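Trypsin/chymotrypsin inhibitor (Alocasia macrorrhizos, PDB 5YCZ) inhibits trypsin and alpha-chymotrypsin as a Kunitz-type serine protease inhibitor. Local coordinates at residues T1-L12 against D65-T73; S106-R115 against V142-G150. One frame throughout, in Å; residues are numbered along the deposited sequence.

Both contacts join loops of one beta-trefoil domain. Interaction 1 pairs the N-terminal segment 1-12 with the loop 65-73. Interaction 2 joins the loops 106-115 and 142-150 at the surface. Their centres are 20 Å apart. Their nearest atoms are about 4 Å apart, and they do not touch. Glu61 connects them: it is hydrogen-bonded to Thr73 of segment 65-73 and also contacts segment 106-115. Interaction 1 is the one near the predicted reactive bond Leu56-Ala57, with the side chains of Leu12 and Leu56 about 9 Å apart. Interaction 2 lies away from that site and contains Cys147 of a disulfide.

Interaction 1: T1-L12 against D65-T73; sequences TNPVLDVDGNEL and DDTVQEGST
Pro3 and Gln69 form a single antiparallel bridge, a non-hydrogen-bonded pair. Two backbone hydrogen bonds flank it: Glu70 N to Asn2 O (2.9 Å) and Val4 N to Val68 O (3.0 Å). A third runs from Val68 N to Leu12 O (3.0 Å). The backbone of Val68 is thus held at both N and O by residues of 1-12. Pro3 CA adds a CA-H...O contact to Val68 O (3.2 Å).

The apolar contacts centre on Val68. Val68 CG1 is anti to the backbone N (chi1 153°) and lies alongside Val4 CG2 at 3.6 Å. Val68 CB meets Leu12 CB at 3.9 Å. Phe178 of strand 176-180 also packs on Val4 and Leu12, and Phe58 touches Val68.

Polar side chains touch mainly through carbon. Glu11 OE1 approaches the methyl CG2 of Thr67. Glu70 OE1 lies 3.4 Å from Asn2 CB, with the carboxylate and amide planes 69° apart. Glu70 OE2 is taken by Lys120 N.

The contact lays the N-terminal segment of a Kunitz-type beta-trefoil along the loop between strands 55-60 and 74-77.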
loop_
_atom_site.group_PDB
_atom_site.type_symbol
_atom_site.label_atom_id
_atom_site.label_comp_id
_atom_site.label_asym_id
_atom_site.label_seq_id
_atom_site.Cartn_x
_atom_site.Cartn_y
_atom_site.Cartn_z
ATOM N N THR A 1 -18.192 -6.054 -19.253
ATOM C CA THR A 1 -17.852 -7.459 -19.442
ATOM C C THR A 1 -18.116 -8.259 -18.166
ATOM O O THR A 1 -19.112 -8.037 -17.470
ATOM C CB THR A 1 -16.360 -7.628 -19.903
ATOM O OG1 THR A 1 -16.011 -9.017 -19.975
ATOM C CG2 THR A 1 -15.389 -6.890 -18.981
ATOM N N ASN A 2 -17.220 -9.194 -17.868
ATOM C CA ASN A 2 -17.378 -10.111 -16.755
ATOM C C ASN A 2 -16.397 -9.752 -15.653
ATOM O O ASN A 2 -15.180 -9.700 -15.901
ATOM C CB ASN A 2 -17.148 -11.540 -17.231
ATOM C CG ASN A 2 -17.670 -11.765 -18.638
ATOM O OD1 ASN A 2 -18.806 -11.395 -18.956
ATOM N ND2 ASN A 2 -16.839 -12.349 -19.499
ATOM N N PRO A 3 -16.859 -9.494 -14.435
ATOM C CA PRO A 3 -15.923 -9.251 -13.338
ATOM C C PRO A 3 -15.150 -10.512 -13.007
ATOM O O PRO A 3 -15.460 -11.622 -13.450
ATOM C CB PRO A 3 -16.819 -8.823 -12.170
ATOM C CG PRO A 3 -18.135 -9.399 -12.479
ATOM C CD PRO A 3 -18.258 -9.415 -13.985
ATOM N N VAL A 4 -14.127 -10.313 -12.245
ATOM C CA VAL A 4 -13.383 -11.398 -11.626
ATOM C C VAL A 4 -14.073 -11.732 -10.307
ATOM O O VAL A 4 -14.653 -10.860 -9.658
ATOM C CB VAL A 4 -11.908 -10.967 -11.457
ATOM C CG1 VAL A 4 -11.068 -12.073 -10.864
ATOM C CG2 VAL A 4 -11.341 -10.509 -12.812
ATOM N N LEU A 5 -14.056 -12.994 -9.913
ATOM C CA LEU A 5 -14.710 -13.418 -8.684
ATOM C C LEU A 5 -13.734 -14.130 -7.757
ATOM O O LEU A 5 -12.747 -14.734 -8.206
ATOM C CB LEU A 5 -15.886 -14.359 -8.976
ATOM C CG LEU A 5 -16.719 -14.049 -10.217
ATOM C CD1 LEU A 5 -17.725 -15.166 -10.475
ATOM C CD2 LEU A 5 -17.408 -12.698 -10.059
ATOM N N ASP A 6 -14.041 -14.087 -6.457
ATOM C CA ASP A 6 -13.239 -14.773 -5.456
ATOM C C ASP A 6 -13.717 -16.218 -5.342
ATOM O O ASP A 6 -14.526 -16.687 -6.144
ATOM C CB ASP A 6 -13.280 -14.022 -4.119
ATOM C CG ASP A 6 -14.687 -13.646 -3.689
ATOM O OD1 ASP A 6 -15.626 -14.403 -4.007
ATOM O OD2 ASP A 6 -14.852 -12.597 -3.022
ATOM N N VAL A 7 -13.192 -16.958 -4.362
ATOM C CA VAL A 7 -13.664 -18.321 -4.122
ATOM C C VAL A 7 -15.138 -18.309 -3.740
ATOM O O VAL A 7 -15.882 -19.254 -4.039
ATOM C CB VAL A 7 -12.794 -18.986 -3.036
ATOM C CG1 VAL A 7 -11.477 -19.529 -3.621
ATOM C CG2 VAL A 7 -12.512 -17.968 -1.933
ATOM N N ASP A 8 -15.590 -17.226 -3.106
ATOM C CA ASP A 8 -16.963 -17.049 -2.650
ATOM C C ASP A 8 -17.891 -16.515 -3.738
ATOM O O ASP A 8 -18.996 -16.054 -3.423
ATOM C CB ASP A 8 -16.999 -16.096 -1.444
ATOM C CG ASP A 8 -16.186 -16.602 -0.267
ATOM O OD1 ASP A 8 -16.083 -17.836 -0.106
ATOM O OD2 ASP A 8 -15.647 -15.764 0.493
ATOM N N GLY A 9 -17.471 -16.540 -4.998
ATOM C CA GLY A 9 -18.303 -16.034 -6.074
ATOM C C GLY A 9 -18.466 -14.523 -6.124
ATOM O O GLY A 9 -18.747 -13.980 -7.196
ATOM N N ASN A 10 -18.303 -13.837 -4.987
ATOM C CA ASN A 10 -18.428 -12.383 -4.936
ATOM C C ASN A 10 -17.460 -11.724 -5.909
ATOM O O ASN A 10 -16.456 -12.307 -6.321
ATOM C CB ASN A 10 -18.140 -11.852 -3.532
ATOM C CG ASN A 10 -19.176 -12.267 -2.519
ATOM O OD1 ASN A 10 -19.557 -13.440 -2.440
ATOM N ND2 ASN A 10 -19.637 -11.301 -1.718
ATOM N N GLU A 11 -17.757 -10.478 -6.258
ATOM C CA GLU A 11 -16.881 -9.751 -7.158
ATOM C C GLU A 11 -15.608 -9.316 -6.429
ATOM O O GLU A 11 -15.450 -9.507 -5.217
ATOM C CB GLU A 11 -17.605 -8.541 -7.743
ATOM C CG GLU A 11 -18.867 -8.889 -8.506
ATOM C CD GLU A 11 -19.544 -7.663 -9.081
ATOM O OE1 GLU A 11 -19.753 -6.686 -8.323
ATOM O OE2 GLU A 11 -19.862 -7.677 -10.290
ATOM N N LEU A 12 -14.689 -8.721 -7.196
ATOM C CA LEU A 12 -13.396 -8.257 -6.690
ATOM C C LEU A 12 -13.512 -6.770 -6.413
ATOM O O LEU A 12 -13.414 -5.948 -7.326
ATOM C CB LEU A 12 -12.274 -8.534 -7.685
ATOM C CG LEU A 12 -11.257 -9.598 -7.273
ATOM C CD1 LEU A 12 -11.979 -10.899 -6.950
ATOM C CD2 LEU A 12 -10.190 -9.823 -8.333
ATOM N N ASP A 65 -15.236 1.981 -12.526
ATOM C CA ASP A 65 -15.186 0.593 -12.117
ATOM C C ASP A 65 -14.832 0.537 -10.646
ATOM O O ASP A 65 -13.814 1.093 -10.222
ATOM C CB ASP A 65 -14.145 -0.171 -12.935
ATOM C CG ASP A 65 -14.694 -0.692 -14.247
ATOM O OD1 ASP A 65 -15.658 -1.489 -14.231
ATOM O OD2 ASP A 65 -14.150 -0.307 -15.297
ATOM N N ASP A 66 -15.687 -0.095 -9.859
ATOM C CA ASP A 66 -15.375 -0.360 -8.465
ATOM C C ASP A 66 -15.330 -1.852 -8.209
ATOM O O ASP A 66 -15.205 -2.281 -7.056
ATOM C CB ASP A 66 -16.373 0.349 -7.550
ATOM C CG ASP A 66 -16.192 1.852 -7.575
ATOM O OD1 ASP A 66 -17.105 2.563 -8.076
ATOM O OD2 ASP A 66 -15.108 2.312 -7.127
ATOM N N THR A 67 -15.454 -2.641 -9.264
ATOM C CA THR A 67 -15.096 -4.043 -9.286
ATOM C C THR A 67 -14.011 -4.207 -10.338
ATOM O O THR A 67 -13.828 -3.338 -11.198
ATOM C CB THR A 67 -16.310 -4.921 -9.618
ATOM O OG1 THR A 67 -16.626 -4.795 -11.010
ATOM C CG2 THR A 67 -17.523 -4.492 -8.816
ATOM N N VAL A 68 -13.275 -5.307 -10.275
ATOM C CA VAL A 68 -12.265 -5.579 -11.289
ATOM C C VAL A 68 -12.916 -6.329 -12.443
ATOM O O VAL A 68 -13.598 -7.338 -12.235
ATOM C CB VAL A 68 -11.088 -6.370 -10.705
ATOM C CG1 VAL A 68 -10.408 -7.197 -11.794
ATOM C CG2 VAL A 68 -10.098 -5.411 -10.116
ATOM N N GLN A 69 -12.709 -5.836 -13.661
ATOM C CA GLN A 69 -13.247 -6.470 -14.854
ATOM C C GLN A 69 -12.175 -7.298 -15.551
ATOM O O GLN A 69 -11.021 -6.879 -15.668
ATOM C CB GLN A 69 -13.800 -5.426 -15.827
ATOM C CG GLN A 69 -14.989 -4.622 -15.305
ATOM C CD GLN A 69 -16.213 -5.479 -15.104
ATOM O OE1 GLN A 69 -16.735 -6.072 -16.049
ATOM N NE2 GLN A 69 -16.673 -5.566 -13.862
ATOM N N GLU A 70 -12.574 -8.472 -16.013
ATOM C CA GLU A 70 -11.724 -9.292 -16.856
ATOM C C GLU A 70 -11.224 -8.516 -18.069
ATOM O O GLU A 70 -11.979 -7.800 -18.728
ATOM C CB GLU A 70 -12.525 -10.493 -17.321
ATOM C CG GLU A 70 -11.832 -11.788 -17.226
ATOM C CD GLU A 70 -12.839 -12.885 -17.165
ATOM O OE1 GLU A 70 -13.956 -12.590 -16.684
ATOM O OE2 GLU A 70 -12.528 -14.019 -17.595
ATOM N N GLY A 71 -9.942 -8.673 -18.370
ATOM C CA GLY A 71 -9.350 -8.044 -19.522
ATOM C C GLY A 71 -9.075 -6.557 -19.406
ATOM O O GLY A 71 -8.358 -6.022 -20.248
ATOM N N SER A 72 -9.614 -5.863 -18.410
ATOM C CA SER A 72 -9.385 -4.428 -18.282
ATOM C C SER A 72 -8.180 -4.129 -17.394
ATOM O O SER A 72 -7.971 -4.790 -16.373
ATOM C CB SER A 72 -10.625 -3.745 -17.709
ATOM O OG SER A 72 -11.764 -4.043 -18.494
ATOM N N THR A 73 -7.397 -3.114 -17.768
ATOM C CA THR A 73 -6.120 -2.899 -17.086
ATOM C C THR A 73 -6.338 -2.361 -15.677
ATOM O O THR A 73 -7.312 -1.653 -15.395
ATOM C CB THR A 73 -5.187 -1.948 -17.863
ATOM O OG1 THR A 73 -5.861 -0.736 -18.227
ATOM C CG2 THR A 73 -4.630 -2.604 -19.110
#

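Interaction 2: S106-R115 against V142-G150; sequences SKAIGPHNSR and VERPSCRMG
Ile109 and Ser146 bring the two backbones closest, with CA atoms 4.7 Å apart, and one weak hydrogen bond joins Cys147 N to Ile109 O (3.4 Å). Both segments are surface loops of the beta-trefoil, leading to strands 116-120 and 153-159.

Ile109 crosses Pro145 at about a right angle. Ile109 CD1 lies 3.5 Å from Pro145 CB and also meets CG of that ring. Ile109 CG2, anti to the backbone N, reaches toward the backbone of Ser146 and Cys147.

The guanidinium of Arg144 is sandwiched. Lys107 CA sits over the centre of one face, 3.8 Å above the plane. Val142 CG2, from its own loop, covers the centre of the opposite face.

Arg115 braces loop 106-115 from within. Arg115 NH2 bonds to Ser106 O, which it meets from above the carbonyl plane, and to Ala108 O. Arg115 NH1 bonds to Gly110 O in the carbonyl plane, at 2.7 Å, and also to Pro137 O. These bonds hold the guanidinium in a fixed rotation. Glu61 OE1 forms a salt bridge with Arg115 NE and a long, weak ion pair with Arg144 NH2, so it may partly offset the charge of the two arginines.

Cys147 is disulfide-bonded to Cys138. A chi1 of 51° sets Cys147 SG between the backbone N and the carbonyl carbon, 3.3 Å from Ile109 O and 4.1 Å from Pro111 CB.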
loop_
_atom_site.group_PDB
_atom_site.type_symbol
_atom_site.label_atom_id
_atom_site.label_comp_id
_atom_site.label_asym_id
_atom_site.label_seq_id
_atom_site.Cartn_x
_atom_site.Cartn_y
_atom_site.Cartn_z
ATOM N N SER A 106 -0.647 5.940 -14.192
ATOM C CA SER A 106 -0.426 6.816 -15.329
ATOM C C SER A 106 -1.712 6.857 -16.138
ATOM O O SER A 106 -2.388 5.837 -16.283
ATOM C CB SER A 106 0.743 6.336 -16.194
ATOM O OG SER A 106 0.616 6.819 -17.521
ATOM N N LYS A 107 -2.071 8.044 -16.621
ATOM C CA LYS A 107 -3.215 8.175 -17.507
ATOM C C LYS A 107 -2.811 8.231 -18.970
ATOM O O LYS A 107 -3.675 8.095 -19.840
ATOM C CB LYS A 107 -4.028 9.430 -17.164
ATOM C CG LYS A 107 -4.494 9.541 -15.725
ATOM C CD LYS A 107 -5.620 10.583 -15.593
ATOM C CE LYS A 107 -7.019 9.944 -15.415
ATOM N NZ LYS A 107 -7.693 9.495 -16.687
ATOM N N ALA A 108 -1.520 8.384 -19.250
ATOM C CA ALA A 108 -1.041 8.706 -20.583
ATOM C C ALA A 108 -1.403 7.615 -21.591
ATOM O O ALA A 108 -1.875 6.521 -21.251
ATOM C CB ALA A 108 0.472 8.914 -20.571
ATOM N N ILE A 109 -1.184 7.956 -22.864
ATOM C CA ILE A 109 -1.420 7.037 -23.968
ATOM C C ILE A 109 -0.248 6.090 -24.141
ATOM O O ILE A 109 -0.420 4.981 -24.665
ATOM C CB ILE A 109 -1.686 7.837 -25.258
ATOM C CG1 ILE A 109 -2.915 8.736 -25.083
ATOM C CG2 ILE A 109 -1.888 6.928 -26.446
ATOM C CD1 ILE A 109 -3.010 9.859 -26.104
ATOM N N GLY A 110 0.940 6.494 -23.695
ATOM C CA GLY A 110 2.102 5.646 -23.773
ATOM C C GLY A 110 1.952 4.368 -22.969
ATOM O O GLY A 110 1.245 4.313 -21.951
ATOM N N PRO A 111 2.633 3.314 -23.413
ATOM C CA PRO A 111 2.645 2.073 -22.639
ATOM C C PRO A 111 3.229 2.329 -21.260
ATOM O O PRO A 111 4.112 3.167 -21.093
ATOM C CB PRO A 111 3.547 1.155 -23.471
ATOM C CG PRO A 111 4.490 2.100 -24.131
ATOM C CD PRO A 111 3.683 3.327 -24.443
ATOM N N HIS A 112 2.728 1.605 -20.262
ATOM C CA HIS A 112 3.169 1.804 -18.885
ATOM C C HIS A 112 3.269 0.460 -18.185
ATOM O O HIS A 112 2.293 -0.295 -18.152
ATOM C CB HIS A 112 2.211 2.722 -18.126
ATOM C CG HIS A 112 2.825 3.353 -16.922
ATOM N ND1 HIS A 112 4.041 4.000 -16.967
ATOM C CD2 HIS A 112 2.419 3.396 -15.631
ATOM C CE1 HIS A 112 4.349 4.427 -15.753
ATOM N NE2 HIS A 112 3.381 4.076 -14.924
ATOM N N ASN A 113 4.426 0.183 -17.588
ATOM C CA ASN A 113 4.747 -1.178 -17.165
ATOM C C ASN A 113 4.117 -1.589 -15.843
ATOM O O ASN A 113 4.314 -2.735 -15.412
ATOM C CB ASN A 113 6.254 -1.350 -17.069
ATOM C CG ASN A 113 6.898 -1.418 -18.415
ATOM O OD1 ASN A 113 7.930 -0.781 -18.673
ATOM N ND2 ASN A 113 6.283 -2.183 -19.303
ATOM N N SER A 114 3.380 -0.709 -15.179
ATOM C CA SER A 114 2.622 -1.132 -14.015
ATOM C C SER A 114 1.190 -1.549 -14.361
ATOM O O SER A 114 0.389 -1.780 -13.451
ATOM C CB SER A 114 2.614 -0.027 -12.950
ATOM O OG SER A 114 2.548 1.259 -13.534
ATOM N N ARG A 115 0.855 -1.671 -15.643
ATOM C CA ARG A 115 -0.502 -2.018 -16.044
ATOM C C ARG A 115 -0.619 -3.526 -16.227
ATOM O O ARG A 115 0.043 -4.116 -17.090
ATOM C CB ARG A 115 -0.902 -1.295 -17.325
ATOM C CG ARG A 115 -1.291 0.155 -17.126
ATOM C CD ARG A 115 -0.950 0.942 -18.379
ATOM N NE ARG A 115 -1.460 2.301 -18.305
ATOM C CZ ARG A 115 -1.170 3.256 -19.183
ATOM N NH1 ARG A 115 -0.367 3.004 -20.205
ATOM N NH2 ARG A 115 -1.669 4.472 -19.024
ATOM N N VAL A 142 -10.664 1.266 -20.753
ATOM C CA VAL A 142 -10.510 2.628 -20.264
ATOM C C VAL A 142 -11.035 3.570 -21.338
ATOM O O VAL A 142 -10.716 3.419 -22.527
ATOM C CB VAL A 142 -9.040 2.932 -19.897
ATOM C CG1 VAL A 142 -8.210 3.372 -21.110
ATOM C CG2 VAL A 142 -8.955 3.946 -18.787
ATOM N N GLU A 143 -11.887 4.505 -20.936
ATOM C CA GLU A 143 -12.493 5.421 -21.900
ATOM C C GLU A 143 -11.600 6.656 -22.039
ATOM O O GLU A 143 -11.928 7.771 -21.627
ATOM C CB GLU A 143 -13.916 5.774 -21.489
ATOM C CG GLU A 143 -14.867 5.940 -22.672
ATOM C CD GLU A 143 -15.983 6.949 -22.407
ATOM O OE1 GLU A 143 -15.891 7.703 -21.411
ATOM O OE2 GLU A 143 -16.946 6.997 -23.207
ATOM N N ARG A 144 -10.430 6.418 -22.618
ATOM C CA ARG A 144 -9.524 7.489 -23.007
ATOM C C ARG A 144 -8.575 6.926 -24.055
ATOM O O ARG A 144 -8.507 5.703 -24.247
ATOM C CB ARG A 144 -8.758 8.050 -21.793
ATOM C CG ARG A 144 -7.487 7.286 -21.421
ATOM C CD ARG A 144 -7.109 7.558 -19.976
ATOM N NE ARG A 144 -6.356 6.457 -19.383
ATOM C CZ ARG A 144 -6.428 6.106 -18.102
ATOM N NH1 ARG A 144 -7.235 6.760 -17.269
ATOM N NH2 ARG A 144 -5.697 5.093 -17.657
ATOM N N PRO A 145 -7.860 7.785 -24.779
ATOM C CA PRO A 145 -6.934 7.282 -25.798
ATOM C C PRO A 145 -5.929 6.297 -25.210
ATOM O O PRO A 145 -5.360 6.526 -24.140
ATOM C CB PRO A 145 -6.250 8.557 -26.306
ATOM C CG PRO A 145 -6.552 9.612 -25.256
ATOM C CD PRO A 145 -7.905 9.256 -24.774
ATOM N N SER A 146 -5.720 5.185 -25.920
ATOM C CA SER A 146 -4.822 4.132 -25.466
ATOM C C SER A 146 -4.007 3.608 -26.638
ATOM O O SER A 146 -4.505 3.541 -27.766
ATOM C CB SER A 146 -5.602 2.983 -24.800
ATOM O OG SER A 146 -6.387 2.256 -25.734
ATOM N N CYS A 147 -2.749 3.252 -26.372
ATOM C CA CYS A 147 -1.907 2.645 -27.395
ATOM C C CYS A 147 -2.453 1.273 -27.776
ATOM O O CYS A 147 -3.096 0.588 -26.974
ATOM C CB CYS A 147 -0.451 2.521 -26.923
ATOM S SG CYS A 147 -0.134 1.731 -25.276
ATOM N N ARG A 148 -2.175 0.866 -29.014
ATOM C CA ARG A 148 -2.900 -0.244 -29.616
ATOM C C ARG A 148 -2.195 -1.591 -29.507
ATOM O O ARG A 148 -2.854 -2.627 -29.643
ATOM C CB ARG A 148 -3.185 0.069 -31.090
ATOM C CG ARG A 148 -4.542 0.736 -31.333
ATOM C CD ARG A 148 -4.544 2.208 -30.897
ATOM N NE ARG A 148 -5.843 2.863 -31.095
ATOM C CZ ARG A 148 -6.091 4.146 -30.826
ATOM N NH1 ARG A 148 -5.128 4.928 -30.345
ATOM N NH2 ARG A 148 -7.305 4.650 -31.037
ATOM N N MET A 149 -0.891 -1.615 -29.272
ATOM C CA MET A 149 -0.196 -2.892 -29.223
ATOM C C MET A 149 -0.733 -3.767 -28.090
ATOM O O MET A 149 -1.373 -3.294 -27.140
ATOM C CB MET A 149 1.294 -2.671 -29.056
ATOM C CG MET A 149 1.640 -2.053 -27.747
ATOM S SD MET A 149 3.025 -0.921 -27.947
ATOM C CE MET A 149 2.166 0.618 -28.291
ATOM N N GLY A 150 -0.476 -5.067 -28.202
ATOM C CA GLY A 150 -1.045 -6.036 -27.291
ATOM C C GLY A 150 -0.261 -6.137 -25.998
ATOM O O GLY A 150 0.565 -5.290 -25.655
#